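Local coordinates for protein trichothecene 3-O-acetyltransferase (Gibberella zeae, PDB 2RKV) that transfers an acetyl group from acetyl coenzyme A to the 3-hydroxyl of trichothecene mycotoxins, as a member of the BAHD acyltransferase superfamily, at residues Thr313-Thr318 / Ser332-Glu337; Thr287-Ala292 / Val375-Trp380; Asn114-Arg119 / Gln140-Lys145. All coordinates share one frame; numbering follows the deposited sequence.

How the interactions relate
Interactions 1 and 2 share one seven-stranded mixed sheet and work from neighbouring strands: 313-318 runs antiparallel to 287-292, with H315 O probably hydrogen-bonded to F289 N, and both contacts touch coenzyme A. Interaction 2 is fully buried and rests on direct backbone bonds inside the sheet. Interaction 1, at an edge strand, is only partly buried; a helix end packs there through one imidazole and several bridging waters. Interaction 3 lies across the chain's centre, about 28 Å from interaction 2 between centres, in a five-stranded mixed sheet built mostly from the N-terminal part. It too is buried, but polar: one strand amide bonds directly to a helix-end carbonyl, and a second holds that amide and reaches the turn through a water.

Interaction 1 (Thr313-Thr318 / Ser332-Glu337); sequences TYHNST and SRLRSE. With COA (coenzyme A), chain B.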
loop_
_atom_site.group_PDB
_atom_site.type_symbol
_atom_site.label_atom_id
_atom_site.label_comp_id
_atom_site.label_asym_id
_atom_site.label_seq_id
_atom_site.Cartn_x
_atom_site.Cartn_y
_atom_site.Cartn_z
ATOM N N THR A 313 -13.374 2.333 2.029
ATOM C CA THR A 313 -14.812 2.082 1.964
ATOM C C THR A 313 -15.053 0.818 2.798
ATOM O O THR A 313 -14.194 -0.069 2.876
ATOM C CB THR A 313 -15.363 1.942 0.521
ATOM O OG1 THR A 313 -14.713 0.860 -0.153
ATOM C CG2 THR A 313 -15.179 3.243 -0.271
ATOM N N TYR A 314 -16.219 0.754 3.438
ATOM C CA TYR A 314 -16.549 -0.342 4.349
ATOM C C TYR A 314 -17.805 -1.034 3.868
ATOM O O TYR A 314 -18.760 -0.377 3.446
ATOM C CB TYR A 314 -16.749 0.172 5.783
ATOM C CG TYR A 314 -15.526 0.908 6.292
ATOM C CD1 TYR A 314 -15.439 2.295 6.196
ATOM C CD2 TYR A 314 -14.438 0.207 6.820
ATOM C CE1 TYR A 314 -14.295 2.977 6.621
ATOM C CE2 TYR A 314 -13.297 0.878 7.255
ATOM C CZ TYR A 314 -13.229 2.254 7.145
ATOM O OH TYR A 314 -12.099 2.918 7.577
ATOM N N HIS A 315 -17.788 -2.358 3.946
ATOM C CA HIS A 315 -18.857 -3.192 3.399
ATOM C C HIS A 315 -19.141 -4.301 4.393
ATOM O O HIS A 315 -18.292 -5.151 4.644
ATOM C CB HIS A 315 -18.439 -3.743 2.032
ATOM C CG HIS A 315 -17.927 -2.686 1.101
ATOM N ND1 HIS A 315 -16.624 -2.232 1.132
ATOM C CD2 HIS A 315 -18.555 -1.965 0.145
ATOM C CE1 HIS A 315 -16.469 -1.291 0.214
ATOM N NE2 HIS A 315 -17.626 -1.103 -0.392
ATOM N N ASN A 316 -20.333 -4.259 4.982
ATOM C CA ASN A 316 -20.698 -5.185 6.047
ATOM C C ASN A 316 -21.772 -6.162 5.601
ATOM O O ASN A 316 -22.778 -5.773 5.001
ATOM C CB ASN A 316 -21.135 -4.414 7.291
ATOM C CG ASN A 316 -19.979 -3.688 7.945
ATOM O OD1 ASN A 316 -19.250 -4.267 8.741
ATOM N ND2 ASN A 316 -19.793 -2.424 7.590
ATOM N N SER A 317 -21.535 -7.437 5.884
ATOM C CA SER A 317 -22.459 -8.509 5.517
ATOM C C SER A 317 -22.225 -9.673 6.475
ATOM O O SER A 317 -21.765 -9.461 7.606
ATOM C CB SER A 317 -22.241 -8.919 4.051
ATOM O OG SER A 317 -23.230 -9.842 3.589
ATOM N N THR A 318 -22.568 -10.889 6.047
ATOM C CA THR A 318 -22.236 -12.090 6.811
ATOM C C THR A 318 -21.442 -13.054 5.946
ATOM O O THR A 318 -21.560 -13.050 4.717
ATOM C CB THR A 318 -23.491 -12.818 7.375
ATOM O OG1 THR A 318 -24.311 -13.281 6.293
ATOM C CG2 THR A 318 -24.305 -11.898 8.303
ATOM N N SER A 332 -20.840 -5.538 -6.803
ATOM C CA SER A 332 -21.765 -4.417 -6.677
ATOM C C SER A 332 -21.669 -3.715 -5.316
ATOM O O SER A 332 -21.738 -2.483 -5.249
ATOM C CB SER A 332 -23.202 -4.869 -6.963
ATOM O OG SER A 332 -23.340 -5.224 -8.331
ATOM N N ARG A 333 -21.505 -4.492 -4.239
ATOM C CA ARG A 333 -21.298 -3.911 -2.902
ATOM C C ARG A 333 -20.117 -2.952 -2.923
ATOM O O ARG A 333 -20.188 -1.856 -2.377
ATOM C CB ARG A 333 -21.016 -4.983 -1.852
ATOM C CG ARG A 333 -22.159 -5.952 -1.604
ATOM C CD ARG A 333 -21.715 -7.086 -0.701
ATOM N NE ARG A 333 -22.776 -8.089 -0.543
ATOM C CZ ARG A 333 -23.737 -8.033 0.383
ATOM N NH1 ARG A 333 -23.800 -7.028 1.246
ATOM N NH2 ARG A 333 -24.648 -8.995 0.437
ATOM N N LEU A 334 -19.022 -3.392 -3.536
ATOM C CA LEU A 334 -17.801 -2.590 -3.548
ATOM C C LEU A 334 -17.974 -1.318 -4.372
ATOM O O LEU A 334 -17.697 -0.219 -3.895
ATOM C CB LEU A 334 -16.607 -3.417 -4.031
ATOM C CG LEU A 334 -16.342 -4.699 -3.227
ATOM C CD1 LEU A 334 -15.124 -5.436 -3.767
ATOM C CD2 LEU A 334 -16.195 -4.430 -1.727
ATOM N N ARG A 335 -18.450 -1.473 -5.602
ATOM C CA ARG A 335 -18.620 -0.338 -6.514
ATOM C C ARG A 335 -19.605 0.714 -5.974
ATOM O O ARG A 335 -19.427 1.906 -6.217
ATOM C CB ARG A 335 -19.013 -0.849 -7.915
ATOM C CG ARG A 335 -19.302 0.198 -8.987
ATOM C CD ARG A 335 -18.160 1.170 -9.243
ATOM N NE ARG A 335 -16.849 0.530 -9.351
ATOM C CZ ARG A 335 -15.746 1.170 -9.742
ATOM N NH1 ARG A 335 -14.582 0.534 -9.790
ATOM N NH2 ARG A 335 -15.813 2.452 -10.078
ATOM N N SER A 336 -20.599 0.274 -5.197
ATOM C CA SER A 336 -21.649 1.172 -4.678
ATOM C C SER A 336 -21.128 2.282 -3.748
ATOM O O SER A 336 -21.822 3.271 -3.515
ATOM C CB SER A 336 -22.750 0.371 -3.975
ATOM O OG SER A 336 -22.326 -0.088 -2.703
ATOM N N GLU A 337 -19.915 2.101 -3.224
ATOM C CA GLU A 337 -19.314 3.046 -2.274
ATOM C C GLU A 337 -18.331 4.028 -2.918
ATOM O O GLU A 337 -17.716 4.831 -2.221
ATOM C CB GLU A 337 -18.617 2.289 -1.134
ATOM C CG GLU A 337 -19.558 1.809 -0.044
ATOM C CD GLU A 337 -20.277 2.979 0.613
ATOM O OE1 GLU A 337 -19.625 3.806 1.306
ATOM O OE2 GLU A 337 -21.492 3.088 0.396
HETATM N N1A COA B . -18.785 1.634 -18.611
HETATM C C2A COA B . -18.115 0.485 -18.246
HETATM N N3A COA B . -17.012 0.555 -17.418
HETATM C C4A COA B . -16.597 1.768 -16.967
HETATM C C5A COA B . -17.267 2.941 -17.322
HETATM C C6A COA B . -18.377 2.875 -18.159
HETATM N N6A COA B . -18.858 3.990 -18.717
HETATM N N7A COA B . -16.637 3.985 -16.725
HETATM C C8A COA B . -15.593 3.502 -16.008
HETATM N N9A COA B . -15.560 2.135 -16.150
HETATM C C1B COA B . -14.568 1.209 -15.586
HETATM C C2B COA B . -13.255 1.365 -16.325
HETATM O O2B COA B . -13.272 0.678 -17.543
HETATM C C3B COA B . -12.296 0.771 -15.322
HETATM O O3B COA B . -12.452 -0.616 -15.308
HETATM P P3B COA B . -11.303 -1.578 -15.840
HETATM O O7A COA B . -10.042 -1.273 -15.060
HETATM O O8A COA B . -11.145 -1.272 -17.307
HETATM O O9A COA B . -11.762 -2.995 -15.640
HETATM C C4B COA B . -12.890 1.186 -14.004
HETATM O O4B COA B . -14.257 1.501 -14.234
HETATM C C5B COA B . -12.141 2.360 -13.425
HETATM O O5B COA B . -12.678 2.408 -12.143
HETATM P P1A COA B . -11.925 3.169 -10.967
HETATM O O1A COA B . -11.355 4.495 -11.466
HETATM O O2A COA B . -12.872 3.311 -9.798
HETATM O O3A COA B . -10.613 2.310 -10.655
HETATM P P2A COA B . -10.528 0.767 -10.265
HETATM O O4A COA B . -9.480 0.128 -11.147
HETATM O O5A COA B . -11.863 0.079 -10.238
HETATM O O6A COA B . -9.979 0.833 -8.771
HETATM C CBP COA B . -9.872 1.650 -6.544
HETATM C CCP COA B . -10.795 1.256 -7.695
HETATM C CDP COA B . -9.029 0.440 -6.134
HETATM C CEP COA B . -10.717 2.054 -5.338
HETATM C CAP COA B . -8.992 2.806 -7.043
HETATM O OAP COA B . -9.779 3.922 -7.412
HETATM C C9P COA B . -8.022 3.263 -6.004
HETATM O O9P COA B . -8.414 4.260 -5.105
HETATM N N8P COA B . -6.837 2.668 -6.022
HETATM C C7P COA B . -5.802 2.958 -5.061
HETATM C C6P COA B . -6.097 2.268 -3.737
HETATM C C5P COA B . -4.952 2.599 -2.828
HETATM O O5P COA B . -4.571 3.784 -2.717
HETATM N N4P COA B . -4.397 1.577 -2.190
HETATM O O HOH W 1 -15.212 0.221 -2.939
HETATM O O HOH W 2 -17.869 3.107 3.273
HETATM O O HOH W 3 -21.895 -4.951 2.032
HETATM O O HOH W 4 -25.581 -8.429 3.551
#
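R333 NH1 is gripped by two waters that tie it to the strand. One, 2.9 Å from R333 NH1, gives a proton to N316 O; the other bonds to S317 OG. S317 OG itself sits over one face of the guanidinium, 3.6 Å from R333 NH2, while the E325 carboxylate takes R333 NE in a salt bridge. The arginine chain reaches this place fully extended from CG to NE.

H315 forms the centre of the packing. L334 CD2 lies squarely over the middle of its ring, a CH-pi contact 3.6 Å from the centroid and only 7° off the normal. At the ring's edge, H315 CD2 comes 3.0 Å from R333 O; E337 CG packs obliquely near NE2. ND1 is turned to F289 O of the next strand in a weak hydrogen bond that is consistent with this setting of the ring.

Two more waters finish the seam: one links T313 OG1 to L334 O, the other Y314 N to E337 OE1. On the other side of the helix end, R335 bends at chi2 (57°) and chi3 (45°) and turns its guanidinium edge to the coenzyme A diphosphate, where R335 NH2 donates a hydrogen bond to O2A at 3.1 Å. The C-terminal end of helix 327-335 thus covers the edge strand 310-318 of the BAHD sheet and contributes to the coenzyme A pocket.

Interaction 2 (Thr287-Ala292 / Val375-Trp380); sequences TEFCRA and VMLSSW. With COA (coenzyme A), chain B.
F289, C290 and R291 pair with V375, M376 and L377 as parallel strands, their axes 4.8 Å apart and 13° from aligned. This is the interior of the mixed C-terminal sheet of the BAHD fold, where it borders the active-site channel. V375 and L377 each use both backbone groups: V375 N bonds to E288 O, V375 O takes C290 N at 2.7 Å, L377 N reaches C290 O and L377 O receives A292 N at 174°.

On the face with helix 261-277, the F289 ring swings toward the partner strand because its CG is anti to the backbone N (chi1 -164°). Its CE1 meets V375 CG1 at 3.4 Å, and its CZ edge touches L377 CD2 at 3.7 Å; W270 of the helix meets the same ring. R291 extends from this face as well, its guanidinium held by salt bridges to D262 and D263 and facing the gem-dimethyl part of the pantetheine arm, with CEP over one face, offset toward the rim.

On the other face C290 CB and M376 CG approach more loosely. A292 and S378, whose CB atoms are 3.7 Å apart, also touch the bound T-2 toxin. Beyond A292 direct pairing stops: a water donates to A292 O and accepts from S379 N at 2.8 Å, and S379 O instead receives coenzyme A N4P at 3.1 Å.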
loop_
_atom_site.group_PDB
_atom_site.type_symbol
_atom_site.label_atom_id
_atom_site.label_comp_id
_atom_site.label_asym_id
_atom_site.label_seq_id
_atom_site.Cartn_x
_atom_site.Cartn_y
_atom_site.Cartn_z
ATOM N N THR A 287 -19.095 -10.091 8.593
ATOM C CA THR A 287 -17.840 -9.894 7.871
ATOM C C THR A 287 -17.806 -8.488 7.295
ATOM O O THR A 287 -18.789 -8.016 6.709
ATOM C CB THR A 287 -17.584 -10.963 6.768
ATOM O OG1 THR A 287 -16.350 -10.672 6.088
ATOM C CG2 THR A 287 -18.710 -11.027 5.742
ATOM N N GLU A 288 -16.670 -7.816 7.481
ATOM C CA GLU A 288 -16.491 -6.472 6.945
ATOM C C GLU A 288 -15.325 -6.443 5.965
ATOM O O GLU A 288 -14.234 -6.903 6.286
ATOM C CB GLU A 288 -16.254 -5.466 8.066
ATOM C CG GLU A 288 -16.249 -4.010 7.586
ATOM C CD GLU A 288 -16.006 -3.033 8.713
ATOM O OE1 GLU A 288 -14.996 -3.195 9.430
ATOM O OE2 GLU A 288 -16.813 -2.093 8.876
ATOM N N PHE A 289 -15.582 -5.938 4.763
ATOM C CA PHE A 289 -14.513 -5.671 3.789
ATOM C C PHE A 289 -14.118 -4.205 3.948
ATOM O O PHE A 289 -14.983 -3.319 3.892
ATOM C CB PHE A 289 -15.014 -5.918 2.360
ATOM C CG PHE A 289 -13.917 -6.034 1.326
ATOM C CD1 PHE A 289 -13.498 -7.281 0.886
ATOM C CD2 PHE A 289 -13.316 -4.892 0.773
ATOM C CE1 PHE A 289 -12.499 -7.409 -0.096
ATOM C CE2 PHE A 289 -12.301 -5.014 -0.204
ATOM C CZ PHE A 289 -11.897 -6.267 -0.631
ATOM N N CYS A 290 -12.819 -3.954 4.149
ATOM C CA CYS A 290 -12.303 -2.592 4.245
ATOM C C CYS A 290 -11.405 -2.392 3.031
ATOM O O CYS A 290 -10.391 -3.087 2.896
ATOM C CB CYS A 290 -11.472 -2.420 5.522
ATOM S SG CYS A 290 -12.336 -2.859 7.071
ATOM N N ARG A 291 -11.783 -1.468 2.151
ATOM C CA ARG A 291 -11.056 -1.267 0.885
ATOM C C ARG A 291 -10.377 0.103 0.840
ATOM O O ARG A 291 -11.039 1.119 0.994
ATOM C CB ARG A 291 -12.020 -1.394 -0.302
ATOM C CG ARG A 291 -11.336 -1.501 -1.651
ATOM C CD ARG A 291 -12.333 -1.258 -2.785
ATOM N NE ARG A 291 -11.869 -1.749 -4.083
ATOM C CZ ARG A 291 -12.629 -1.748 -5.179
ATOM N NH1 ARG A 291 -13.870 -1.276 -5.106
ATOM N NH2 ARG A 291 -12.157 -2.212 -6.332
ATOM N N ALA A 292 -9.056 0.122 0.634
ATOM C CA ALA A 292 -8.334 1.395 0.508
ATOM C C ALA A 292 -8.716 2.089 -0.796
ATOM O O ALA A 292 -8.772 1.457 -1.863
ATOM C CB ALA A 292 -6.828 1.179 0.574
ATOM N N VAL A 375 -11.710 -8.468 5.733
ATOM C CA VAL A 375 -10.684 -8.366 4.700
ATOM C C VAL A 375 -10.252 -6.912 4.707
ATOM O O VAL A 375 -11.093 -6.025 4.653
ATOM C CB VAL A 375 -11.217 -8.746 3.303
ATOM C CG1 VAL A 375 -10.190 -8.378 2.216
ATOM C CG2 VAL A 375 -11.571 -10.228 3.240
ATOM N N MET A 376 -8.946 -6.668 4.805
ATOM C CA MET A 376 -8.424 -5.302 4.735
ATOM C C MET A 376 -7.497 -5.245 3.529
ATOM O O MET A 376 -6.369 -5.726 3.598
ATOM C CB MET A 376 -7.671 -4.934 6.017
ATOM C CG MET A 376 -8.493 -5.112 7.305
ATOM S SD MET A 376 -7.517 -5.034 8.824
ATOM C CE MET A 376 -6.515 -6.520 8.679
ATOM N N LEU A 377 -7.986 -4.683 2.427
ATOM C CA LEU A 377 -7.272 -4.741 1.149
ATOM C C LEU A 377 -6.869 -3.366 0.628
ATOM O O LEU A 377 -7.677 -2.434 0.625
ATOM C CB LEU A 377 -8.121 -5.456 0.084
ATOM C CG LEU A 377 -7.636 -5.285 -1.367
ATOM C CD1 LEU A 377 -6.422 -6.163 -1.645
ATOM C CD2 LEU A 377 -8.734 -5.555 -2.372
ATOM N N SER A 378 -5.616 -3.257 0.183
ATOM C CA SER A 378 -5.165 -2.065 -0.535
ATOM C C SER A 378 -4.621 -2.434 -1.898
ATOM O O SER A 378 -3.639 -3.171 -2.008
ATOM C CB SER A 378 -4.111 -1.287 0.252
ATOM O OG SER A 378 -3.720 -0.122 -0.468
ATOM N N SER A 379 -5.261 -1.906 -2.939
ATOM C CA SER A 379 -4.836 -2.174 -4.297
ATOM C C SER A 379 -3.835 -1.146 -4.805
ATOM O O SER A 379 -4.136 0.054 -4.882
ATOM C CB SER A 379 -6.032 -2.200 -5.236
ATOM O OG SER A 379 -5.594 -2.325 -6.574
ATOM N N TRP A 380 -2.660 -1.637 -5.173
ATOM C CA TRP A 380 -1.644 -0.809 -5.818
ATOM C C TRP A 380 -1.633 -1.039 -7.323
ATOM O O TRP A 380 -0.682 -0.655 -8.015
ATOM C CB TRP A 380 -0.261 -1.119 -5.226
ATOM C CG TRP A 380 -0.154 -0.881 -3.749
ATOM C CD1 TRP A 380 -0.987 -0.120 -2.965
ATOM C CD2 TRP A 380 0.874 -1.371 -2.883
ATOM N NE1 TRP A 380 -0.543 -0.126 -1.660
ATOM C CE2 TRP A 380 0.600 -0.882 -1.585
ATOM C CE3 TRP A 380 2.005 -2.180 -3.078
ATOM C CZ2 TRP A 380 1.413 -1.179 -0.480
ATOM C CZ3 TRP A 380 2.821 -2.473 -1.977
ATOM C CH2 TRP A 380 2.517 -1.971 -0.696
HETATM N N1A COA B . -18.785 1.634 -18.611
HETATM C C2A COA B . -18.115 0.485 -18.246
HETATM N N3A COA B . -17.012 0.555 -17.418
HETATM C C4A COA B . -16.597 1.768 -16.967
HETATM C C5A COA B . -17.267 2.941 -17.322
HETATM C C6A COA B . -18.377 2.875 -18.159
HETATM N N6A COA B . -18.858 3.990 -18.717
HETATM N N7A COA B . -16.637 3.985 -16.725
HETATM C C8A COA B . -15.593 3.502 -16.008
HETATM N N9A COA B . -15.560 2.135 -16.150
HETATM C C1B COA B . -14.568 1.209 -15.586
HETATM C C2B COA B . -13.255 1.365 -16.325
HETATM O O2B COA B . -13.272 0.678 -17.543
HETATM C C3B COA B . -12.296 0.771 -15.322
HETATM O O3B COA B . -12.452 -0.616 -15.308
HETATM P P3B COA B . -11.303 -1.578 -15.840
HETATM O O7A COA B . -10.042 -1.273 -15.060
HETATM O O8A COA B . -11.145 -1.272 -17.307
HETATM O O9A COA B . -11.762 -2.995 -15.640
HETATM C C4B COA B . -12.890 1.186 -14.004
HETATM O O4B COA B . -14.257 1.501 -14.234
HETATM C C5B COA B . -12.141 2.360 -13.425
HETATM O O5B COA B . -12.678 2.408 -12.143
HETATM P P1A COA B . -11.925 3.169 -10.967
HETATM O O1A COA B . -11.355 4.495 -11.466
HETATM O O2A COA B . -12.872 3.311 -9.798
HETATM O O3A COA B . -10.613 2.310 -10.655
HETATM P P2A COA B . -10.528 0.767 -10.265
HETATM O O4A COA B . -9.480 0.128 -11.147
HETATM O O5A COA B . -11.863 0.079 -10.238
HETATM O O6A COA B . -9.979 0.833 -8.771
HETATM C CBP COA B . -9.872 1.650 -6.544
HETATM C CCP COA B . -10.795 1.256 -7.695
HETATM C CDP COA B . -9.029 0.440 -6.134
HETATM C CEP COA B . -10.717 2.054 -5.338
HETATM C CAP COA B . -8.992 2.806 -7.043
HETATM O OAP COA B . -9.779 3.922 -7.412
HETATM C C9P COA B . -8.022 3.263 -6.004
HETATM O O9P COA B . -8.414 4.260 -5.105
HETATM N N8P COA B . -6.837 2.668 -6.022
HETATM C C7P COA B . -5.802 2.958 -5.061
HETATM C C6P COA B . -6.097 2.268 -3.737
HETATM C C5P COA B . -4.952 2.599 -2.828
HETATM O O5P COA B . -4.571 3.784 -2.717
HETATM N N4P COA B . -4.397 1.577 -2.190
HETATM O O HOH W 5 -7.886 -0.986 -2.621
#

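Interaction 3 (Asn114-Arg119 / Gln140-Lys145); sequences NIIAPR and QLNFIK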
loop_
_atom_site.group_PDB
_atom_site.type_symbol
_atom_site.label_atom_id
_atom_site.label_comp_id
_atom_site.label_asym_id
_atom_site.label_seq_id
_atom_site.Cartn_x
_atom_site.Cartn_y
_atom_site.Cartn_z
ATOM N N ASN A 114 13.943 -8.008 6.078
ATOM C CA ASN A 114 15.132 -7.937 6.927
ATOM C C ASN A 114 16.432 -7.970 6.126
ATOM O O ASN A 114 17.473 -7.495 6.598
ATOM C CB ASN A 114 15.088 -9.043 7.985
ATOM C CG ASN A 114 13.860 -8.942 8.870
ATOM O OD1 ASN A 114 13.079 -9.890 8.974
ATOM N ND2 ASN A 114 13.662 -7.787 9.484
ATOM N N ILE A 115 16.352 -8.491 4.900
ATOM C CA ILE A 115 17.509 -8.667 4.031
ATOM C C ILE A 115 17.566 -7.587 2.940
ATOM O O ILE A 115 18.648 -7.065 2.639
ATOM C CB ILE A 115 17.505 -10.083 3.404
ATOM C CG1 ILE A 115 17.514 -11.145 4.513
ATOM C CG2 ILE A 115 18.695 -10.282 2.442
ATOM C CD1 ILE A 115 17.351 -12.563 4.001
ATOM N N ILE A 116 16.414 -7.253 2.351
ATOM C CA ILE A 116 16.409 -6.374 1.170
ATOM C C ILE A 116 15.755 -4.983 1.356
ATOM O O ILE A 116 15.751 -4.177 0.420
ATOM C CB ILE A 116 15.874 -7.113 -0.114
ATOM C CG1 ILE A 116 14.486 -7.736 0.105
ATOM C CG2 ILE A 116 16.858 -8.221 -0.554
ATOM C CD1 ILE A 116 13.358 -6.755 0.334
ATOM N N ALA A 117 15.248 -4.703 2.556
ATOM C CA ALA A 117 14.676 -3.387 2.880
ATOM C C ALA A 117 15.542 -2.634 3.900
ATOM O O ALA A 117 16.172 -3.263 4.755
ATOM C CB ALA A 117 13.242 -3.527 3.394
ATOM N N PRO A 118 15.572 -1.287 3.817
ATOM C CA PRO A 118 16.393 -0.476 4.732
ATOM C C PRO A 118 15.796 -0.284 6.130
ATOM O O PRO A 118 16.502 0.153 7.048
ATOM C CB PRO A 118 16.483 0.871 4.008
ATOM C CG PRO A 118 15.218 0.955 3.236
ATOM C CD PRO A 118 14.856 -0.449 2.831
ATOM N N ARG A 119 14.515 -0.601 6.291
ATOM C CA ARG A 119 13.827 -0.469 7.572
ATOM C C ARG A 119 12.595 -1.371 7.543
ATOM O O ARG A 119 12.009 -1.582 6.487
ATOM C CB ARG A 119 13.408 0.991 7.816
ATOM C CG ARG A 119 12.596 1.201 9.094
ATOM C CD ARG A 119 12.661 2.639 9.554
ATOM N NE ARG A 119 11.816 2.894 10.717
ATOM C CZ ARG A 119 11.924 3.965 11.503
ATOM N NH1 ARG A 119 11.104 4.125 12.530
ATOM N NH2 ARG A 119 12.866 4.872 11.271
ATOM N N GLN A 140 17.174 1.073 -0.627
ATOM C CA GLN A 140 18.190 0.032 -0.547
ATOM C C GLN A 140 18.422 -0.555 -1.931
ATOM O O GLN A 140 17.468 -0.922 -2.632
ATOM C CB GLN A 140 17.799 -1.055 0.464
ATOM C CG GLN A 140 18.908 -2.096 0.720
ATOM C CD GLN A 140 18.829 -2.697 2.106
ATOM O OE1 GLN A 140 18.688 -1.978 3.094
ATOM N NE2 GLN A 140 18.930 -4.026 2.187
ATOM N N LEU A 141 19.692 -0.593 -2.330
ATOM C CA LEU A 141 20.109 -1.262 -3.557
ATOM C C LEU A 141 20.751 -2.573 -3.143
ATOM O O LEU A 141 21.758 -2.560 -2.452
ATOM C CB LEU A 141 21.142 -0.425 -4.321
ATOM C CG LEU A 141 20.633 0.863 -4.973
ATOM C CD1 LEU A 141 21.800 1.710 -5.510
ATOM C CD2 LEU A 141 19.634 0.559 -6.080
ATOM N N ASN A 142 20.163 -3.686 -3.573
ATOM C CA ASN A 142 20.666 -5.016 -3.230
ATOM C C ASN A 142 21.231 -5.683 -4.473
ATOM O O ASN A 142 20.490 -5.928 -5.430
ATOM C CB ASN A 142 19.537 -5.887 -2.669
ATOM C CG ASN A 142 18.846 -5.258 -1.481
ATOM O OD1 ASN A 142 19.322 -5.355 -0.346
ATOM N ND2 ASN A 142 17.699 -4.611 -1.730
ATOM N N PHE A 143 22.532 -5.973 -4.477
ATOM C CA PHE A 143 23.107 -6.759 -5.566
ATOM C C PHE A 143 22.821 -8.231 -5.298
ATOM O O PHE A 143 23.177 -8.744 -4.241
ATOM C CB PHE A 143 24.636 -6.614 -5.684
ATOM C CG PHE A 143 25.152 -5.200 -5.656
ATOM C CD1 PHE A 143 24.363 -4.104 -6.013
ATOM C CD2 PHE A 143 26.468 -4.982 -5.295
ATOM C CE1 PHE A 143 24.886 -2.816 -5.990
ATOM C CE2 PHE A 143 27.004 -3.702 -5.271
ATOM C CZ PHE A 143 26.206 -2.614 -5.610
ATOM N N ILE A 144 22.177 -8.910 -6.240
ATOM C CA ILE A 144 22.010 -10.357 -6.130
ATOM C C ILE A 144 22.627 -11.019 -7.361
ATOM O O ILE A 144 22.909 -10.349 -8.369
ATOM C CB ILE A 144 20.520 -10.768 -5.977
ATOM C CG1 ILE A 144 19.750 -10.487 -7.280
ATOM C CG2 ILE A 144 19.894 -10.076 -4.746
ATOM C CD1 ILE A 144 18.331 -11.087 -7.314
ATOM N N LYS A 145 22.860 -12.326 -7.288
ATOM C CA LYS A 145 23.432 -13.015 -8.430
ATOM C C LYS A 145 22.549 -12.755 -9.649
ATOM O O LYS A 145 21.357 -13.091 -9.646
ATOM C CB LYS A 145 23.574 -14.511 -8.162
ATOM C CG LYS A 145 24.185 -15.264 -9.334
ATOM C CD LYS A 145 24.372 -16.738 -9.013
ATOM C CE LYS A 145 24.945 -17.472 -10.220
ATOM N NZ LYS A 145 25.204 -18.912 -9.918
HETATM O O HOH W 6 18.132 -5.109 4.969
#
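The C-terminal end of the short helix 113-116 is held directly by the N142 side chain, from a strand of the mixed BAHD sheet built mostly from the N-terminal part, with Q140 bracing N142 and reaching the turn through a water. N142 ND2 donates to I116 O at 2.9 Å, slightly tilted from the carbonyl plane, and T151 OG1 bonds to the same oxygen. ND2 also bonds to I149 O, so this amide serves the helix end and the adjacent strand together.

N142 OD1 faces Q140, whose NE2 donates to it at 2.9 Å and 171°. That bond lies in the OD1 carbonyl plane, on a lone pair, and in the plane of the glutamine amide, which would keep the two amides from rotating. Q140 leaves its strand with CG trans to N (chi1 -173°) and runs alongside P118 toward the turn. A water accepts from its NE2 and donates to both N114 O and A117 O, the latter at 2.7 Å. I115 O is taken by K87 NZ.

The apolar parts fit round this polar network. I116 CG2 rests 3.7 Å from N142 CG, its side chain crossing the asparagine at about a right angle. P118 CD packs 3.8 Å from Q140 CB, and Q140 OE1 lies against P118 CA. Strand 137-144, between 83-88 and 147-155, thus packs against the helix end through Q140 and N142, while I116 and A117 reach across to strand 20-28.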